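Local coordinates for isochorismatase family protein (Enterococcus faecalis, PDB 2A67) that is of unknown specific function but probably acts as a hydrolase of the isochorismatase family, related to nicotinamidases, at residues A28-V33 with F67-T72; V101-I106 with T128-P133. All blocks are in the same frame, centred on the assembly; numbering follows the deposited sequence. Where two conformers were deposited one is given.

How the contacts relate
The two contacts lie in one alpha/beta domain, their centres about 18 Å apart, and both segments of contact 1 precede those of contact 2 along the chain. Contact 1 sets helix 26-42 against the loop between strands 47-52 and 77-81, whereas contact 2 pairs the neighbouring parallel strands 103-109 and 128-137 inside the sheet. They meet through Lys32, which leaves helix 26-42 away from the loop of contact 1; its NZ lies 2.7 Å from Pro133 O, a probable hydrogen bond. Arg36 and Tyr40, farther along this helix, bind Glu105 of contact 2. Helix 26-42 thus connects a peripheral loop with the central sheet.

Contact 1. Residues A28-V33 with F67-T72; sequences AVLDKV and FEKLDT
Leu30 reaches out of its helix into the apolar side of the loop 67-72, where both its methyls find partners. CD2 lies 4.0 Å from Phe67 CD2 and equally near Leu70 CD2, while CD1 rests by the root of the Phe67 ring. With CG beside its backbone N (chi1 -56°), Leu30 brings CD2 to both the ring and Leu70 and CD1 to the ring's attachment carbon, crossing both side chains at about a right angle. One turn along the helix, Val33 adds the shortest apolar contact, its CG1 3.5 Å from Leu70 CD2. Branched aliphatic residues suit this side, since their methyls pack on other apolar groups and need no polar partners; Phe12, from another loop, touches Leu30, Val33 and Leu70 as well.

The opposite character prevails at the exposed margin. Lys69 bends at chi2 and chi3 as its chain passes Leu30, CD standing 4.0 Å from Leu30 CB, and its ammonium reaches Asp31. The salt bridge of Lys69 NZ to Asp31 OD1 spans 2.9 Å, though as a hydrogen bond it is weak. Long flexible lysine fits here, apolar along its stem and charged at its end.

Phe67 to Leu70 form a type I beta turn, which presents Phe67, Lys69 and Leu70 to the helix: a helix-to-loop packing, with an apolar interior and a charged, exposed margin, at the periphery of a three-layer alpha/beta fold.

Contact 2. Residues V101-I106 with T128-P133; sequences VQTLEI and TCLMTP
Thr128 begins its strand by pairing with Gln102 and Leu104: its N donates to Gln102 O (2.9 Å), and its O accepts from Leu104 N. It is paired directly with Thr103, so the two side chains stand next to each other on the same face; both are beta-branched, a shape that suits extended strands. Cys129 turns to the other face with Leu104, and its small SG sits 4.1 Å from Ile106 CD1, on the face packed against helix 111-125, where Ala122 touches Cys129.

Leu130 returns to the face of Thr103 and Glu105. Its N donates to Leu104 O and its O takes the N-H of Ile106, while CD1 presses on Thr103 CG2 at 3.5 Å, close for two methyl carbons. Met131, a selenomethionine, has a flexible chain that bends at chi3, bringing CE within 3.2 Å of Ile106 O on the face covered by the helix.

At Thr132 the direct backbone pairing gives way to a water, which donates to Ile106 O and accepts from Thr132 N (2.8 Å). The threonine hydroxyl donates to Glu105 OE2 over 2.6 Å, meeting the anti side of the carboxylate 34° out of its plane. Glu105 gets there because its chain runs extended from a CG anti to the backbone N (chi1 -177°). Arg36 also binds OE2, and Arg5 and Tyr40 hold OE1, so this buried carboxylate is gripped at both oxygens and would probably be favoured in its charged form.

The parallel strand segments 103-106 and 128-131, at 27° to each other, are joined through helix 111-125 in a beta-alpha-beta crossover, the repeating element of the Rossmann-like parallel sheet of the isochorismatase fold.

Contact 1. Residues A28-V33 with F67-T72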
loop_
_atom_site.group_PDB
_atom_site.type_symbol
_atom_site.label_atom_id
_atom_site.label_comp_id
_atom_site.label_asym_id
_atom_site.label_seq_id
_atom_site.Cartn_x
_atom_site.Cartn_y
_atom_site.Cartn_z
ATOM N N ALA D 28 10.407 -3.209 -23.052
ATOM C CA ALA D 28 11.561 -2.562 -22.394
ATOM C C ALA D 28 11.636 -2.898 -20.921
ATOM O O ALA D 28 12.714 -2.904 -20.363
ATOM C CB ALA D 28 11.555 -1.039 -22.601
ATOM N N VAL D 29 10.484 -3.171 -20.273
ATOM C CA VAL D 29 10.493 -3.531 -18.857
ATOM C C VAL D 29 11.194 -4.896 -18.703
ATOM O O VAL D 29 12.095 -5.063 -17.898
ATOM C CB VAL D 29 9.040 -3.555 -18.261
ATOM C CG1 VAL D 29 9.003 -4.297 -16.924
ATOM C CG2 VAL D 29 8.526 -2.152 -18.103
ATOM N N LEU D 30 10.776 -5.878 -19.496
ATOM C CA LEU D 30 11.382 -7.213 -19.454
ATOM C C LEU D 30 12.884 -7.220 -19.822
ATOM O O LEU D 30 13.654 -7.995 -19.271
ATOM C CB LEU D 30 10.575 -8.182 -20.323
ATOM C CG LEU D 30 9.067 -8.334 -20.021
ATOM C CD1 LEU D 30 8.373 -9.217 -21.139
ATOM C CD2 LEU D 30 8.723 -8.863 -18.614
ATOM N N ASP D 31 13.289 -6.356 -20.748
ATOM C CA ASP D 31 14.694 -6.216 -21.094
ATOM C C ASP D 31 15.484 -5.688 -19.888
ATOM O O ASP D 31 16.554 -6.212 -19.577
ATOM C CB ASP D 31 14.864 -5.250 -22.263
ATOM C CG ASP D 31 14.431 -5.849 -23.571
ATOM O OD1 ASP D 31 14.528 -7.105 -23.700
ATOM O OD2 ASP D 31 14.028 -5.058 -24.475
ATOM N N LYS D 32 14.928 -4.681 -19.212
ATOM C CA LYS D 32 15.572 -4.095 -18.025
ATOM C C LYS D 32 15.602 -5.137 -16.878
ATOM O O LYS D 32 16.597 -5.314 -16.199
ATOM C CB LYS D 32 14.854 -2.777 -17.661
ATOM C CG LYS D 32 15.525 -1.956 -16.601
ATOM C CD LYS D 32 16.388 -0.807 -17.189
ATOM C CE LYS D 32 15.634 0.581 -17.119
ATOM N NZ LYS D 32 16.053 1.528 -15.972
ATOM N N VAL D 33 14.516 -5.873 -16.700
ATOM C CA VAL D 33 14.472 -6.956 -15.694
ATOM C C VAL D 33 15.477 -8.075 -15.990
ATOM O O VAL D 33 16.187 -8.528 -15.082
ATOM C CB VAL D 33 13.036 -7.536 -15.552
ATOM C CG1 VAL D 33 13.060 -8.916 -14.825
ATOM C CG2 VAL D 33 12.149 -6.507 -14.819
ATOM N N PHE D 67 6.280 -14.871 -18.688
ATOM C CA PHE D 67 6.608 -14.488 -20.050
ATOM C C PHE D 67 7.852 -15.230 -20.465
ATOM O O PHE D 67 8.831 -15.254 -19.710
ATOM C CB PHE D 67 6.930 -12.998 -20.100
ATOM C CG PHE D 67 5.745 -12.132 -19.842
ATOM C CD1 PHE D 67 4.710 -12.055 -20.776
ATOM C CD2 PHE D 67 5.658 -11.393 -18.680
ATOM C CE1 PHE D 67 3.608 -11.244 -20.547
ATOM C CE2 PHE D 67 4.559 -10.573 -18.446
ATOM C CZ PHE D 67 3.522 -10.516 -19.380
ATOM N N GLU D 68 7.834 -15.790 -21.669
ATOM C CA GLU D 68 8.960 -16.565 -22.194
ATOM C C GLU D 68 10.270 -15.802 -22.255
ATOM O O GLU D 68 11.325 -16.404 -22.129
ATOM C CB GLU D 68 8.658 -17.033 -23.617
ATOM C CG GLU D 68 7.508 -17.980 -23.684
ATOM C CD GLU D 68 7.962 -19.406 -23.806
ATOM O OE1 GLU D 68 8.793 -19.869 -22.981
ATOM O OE2 GLU D 68 7.480 -20.058 -24.752
ATOM N N LYS D 69 10.204 -14.499 -22.488
ATOM C CA LYS D 69 11.431 -13.681 -22.640
ATOM C C LYS D 69 12.276 -13.558 -21.359
ATOM O O LYS D 69 13.479 -13.199 -21.436
ATOM C CB LYS D 69 11.081 -12.279 -23.153
ATOM C CG LYS D 69 12.223 -11.536 -23.898
ATOM C CD LYS D 69 12.034 -10.046 -23.577
ATOM C CE LYS D 69 12.446 -9.072 -24.702
ATOM N NZ LYS D 69 11.815 -7.723 -24.442
ATOM N N LEU D 70 11.660 -13.818 -20.200
ATOM C CA LEU D 70 12.385 -13.743 -18.908
ATOM C C LEU D 70 13.367 -14.896 -18.721
ATOM O O LEU D 70 13.020 -16.050 -18.958
ATOM C CB LEU D 70 11.409 -13.695 -17.719
ATOM C CG LEU D 70 10.625 -12.397 -17.474
ATOM C CD1 LEU D 70 9.565 -12.654 -16.461
ATOM C CD2 LEU D 70 11.543 -11.229 -17.015
ATOM N N ASP D 71 14.581 -14.563 -18.272
ATOM C CA ASP D 71 15.637 -15.541 -17.993
ATOM C C ASP D 71 15.385 -16.208 -16.654
ATOM O O ASP D 71 15.717 -15.673 -15.607
ATOM C CB ASP D 71 17.025 -14.857 -18.005
ATOM C CG ASP D 71 18.171 -15.820 -17.708
ATOM O OD1 ASP D 71 18.141 -16.982 -18.168
ATOM O OD2 ASP D 71 19.126 -15.408 -17.016
ATOM N N THR D 72 14.790 -17.389 -16.680
ATOM C CA THR D 72 14.582 -18.139 -15.424
ATOM C C THR D 72 15.532 -19.330 -15.361
ATOM O O THR D 72 15.997 -19.760 -16.408
ATOM C CB THR D 72 13.123 -18.633 -15.278
ATOM O OG1 THR D 72 12.892 -19.684 -16.225
ATOM C CG2 THR D 72 12.163 -17.518 -15.609
#

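Contact 2. Residues V101-I106 with T128-P133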
loop_
_atom_site.group_PDB
_atom_site.type_symbol
_atom_site.label_atom_id
_atom_site.label_comp_id
_atom_site.label_asym_id
_atom_site.label_seq_id
_atom_site.Cartn_x
_atom_site.Cartn_y
_atom_site.Cartn_z
ATOM N N VAL D 101 17.575 -12.731 3.842
ATOM C CA VAL D 101 17.411 -11.579 2.960
ATOM C C VAL D 101 16.814 -10.463 3.770
ATOM O O VAL D 101 15.794 -10.643 4.437
ATOM C CB VAL D 101 16.542 -11.895 1.713
ATOM C CG1 VAL D 101 16.152 -10.609 0.919
ATOM C CG2 VAL D 101 17.263 -12.918 0.785
ATOM N N GLN D 102 17.469 -9.301 3.740
ATOM C CA GLN D 102 16.952 -8.136 4.398
ATOM C C GLN D 102 16.578 -7.056 3.360
ATOM O O GLN D 102 15.823 -6.145 3.657
ATOM C CB GLN D 102 18.015 -7.643 5.442
ATOM C CG GLN D 102 17.934 -6.164 5.906
ATOM C CD GLN D 102 16.599 -5.812 6.602
ATOM O OE1 GLN D 102 16.172 -4.625 6.608
ATOM N NE2 GLN D 102 15.932 -6.842 7.185
ATOM N N THR D 103 17.056 -7.197 2.129
ATOM C CA THR D 103 16.940 -6.132 1.124
ATOM C C THR D 103 16.266 -6.719 -0.065
ATOM O O THR D 103 16.670 -7.790 -0.518
ATOM C CB THR D 103 18.370 -5.531 0.733
ATOM O OG1 THR D 103 18.919 -4.939 1.893
ATOM C CG2 THR D 103 18.245 -4.413 -0.205
ATOM N N LEU D 104 15.246 -6.014 -0.574
ATOM C CA LEU D 104 14.457 -6.525 -1.691
ATOM C C LEU D 104 14.526 -5.489 -2.766
ATOM O O LEU D 104 14.175 -4.339 -2.527
ATOM C CB LEU D 104 12.947 -6.628 -1.272
ATOM C CG LEU D 104 12.680 -7.644 -0.168
ATOM C CD1 LEU D 104 11.198 -7.585 0.282
ATOM C CD2 LEU D 104 13.093 -9.062 -0.707
ATOM N N GLU D 105 14.934 -5.905 -3.954
ATOM C CA GLU D 105 14.806 -5.079 -5.165
ATOM C C GLU D 105 13.559 -5.556 -5.923
ATOM O O GLU D 105 13.518 -6.671 -6.418
ATOM C CB GLU D 105 16.037 -5.203 -6.092
ATOM C CG GLU D 105 15.940 -4.280 -7.315
ATOM C CD GLU D 105 17.198 -4.315 -8.201
ATOM O OE1 GLU D 105 18.306 -4.698 -7.711
ATOM O OE2 GLU D 105 17.061 -3.912 -9.373
ATOM N N ILE D 106 12.581 -4.678 -6.072
ATOM C CA ILE D 106 11.250 -5.081 -6.540
ATOM C C ILE D 106 10.927 -4.602 -7.949
ATOM O O ILE D 106 11.201 -3.460 -8.324
ATOM C CB ILE D 106 10.182 -4.585 -5.518
ATOM C CG1 ILE D 106 10.411 -5.291 -4.167
ATOM C CG2 ILE D 106 8.707 -4.897 -6.010
ATOM C CD1 ILE D 106 9.807 -4.624 -2.932
ATOM N N THR D 128 14.354 -3.591 3.708
ATOM C CA THR D 128 14.906 -2.474 2.947
ATOM C C THR D 128 14.547 -2.630 1.469
ATOM O O THR D 128 14.897 -3.632 0.859
ATOM C CB THR D 128 16.477 -2.344 3.211
ATOM O OG1 THR D 128 16.662 -2.143 4.619
ATOM C CG2 THR D 128 17.078 -1.199 2.383
ATOM N N CYS D 129 13.812 -1.675 0.896
ATOM C CA CYS D 129 13.321 -1.878 -0.474
ATOM C C CYS D 129 14.064 -0.982 -1.442
ATOM O O CYS D 129 14.413 0.167 -1.085
ATOM C CB CYS D 129 11.812 -1.630 -0.556
ATOM S SG CYS D 129 10.962 -2.816 0.523
ATOM N N LEU D 130 14.310 -1.545 -2.634
ATOM C CA LEU D 130 15.022 -0.896 -3.751
ATOM C C LEU D 130 14.226 -1.115 -5.031
ATOM O O LEU D 130 13.482 -2.051 -5.116
ATOM C CB LEU D 130 16.393 -1.547 -3.954
ATOM C CG LEU D 130 17.311 -1.565 -2.706
ATOM C CD1 LEU D 130 18.508 -2.428 -3.036
ATOM C CD2 LEU D 130 17.705 -0.172 -2.217
HETATM N N MSE D 131 14.414 -0.263 -6.022
HETATM C CA MSE D 131 13.807 -0.462 -7.316
HETATM C C MSE D 131 14.669 0.096 -8.456
HETATM O O MSE D 131 15.181 1.201 -8.366
HETATM C CB MSE D 131 12.470 0.253 -7.355
HETATM C CG MSE D 131 11.731 0.029 -8.650
HETATM SE SE MSE D 131 9.830 0.579 -8.490
HETATM C CE MSE D 131 9.018 -1.136 -7.989
ATOM N N THR D 132 14.786 -0.646 -9.543
ATOM C CA THR D 132 15.403 -0.113 -10.762
ATOM C C THR D 132 14.306 0.684 -11.467
ATOM O O THR D 132 13.189 0.174 -11.667
ATOM C CB THR D 132 15.967 -1.275 -11.640
ATOM O OG1 THR D 132 17.078 -1.859 -10.962
ATOM C CG2 THR D 132 16.411 -0.818 -13.035
ATOM N N PRO D 133 14.614 1.921 -11.862
ATOM C CA PRO D 133 13.657 2.689 -12.640
ATOM C C PRO D 133 13.121 1.918 -13.855
ATOM O O PRO D 133 13.844 1.111 -14.433
ATOM C CB PRO D 133 14.518 3.896 -13.102
ATOM C CG PRO D 133 15.448 4.093 -11.946
ATOM C CD PRO D 133 15.866 2.682 -11.638
HETATM O O HOH W 1 13.328 -2.950 -9.936
#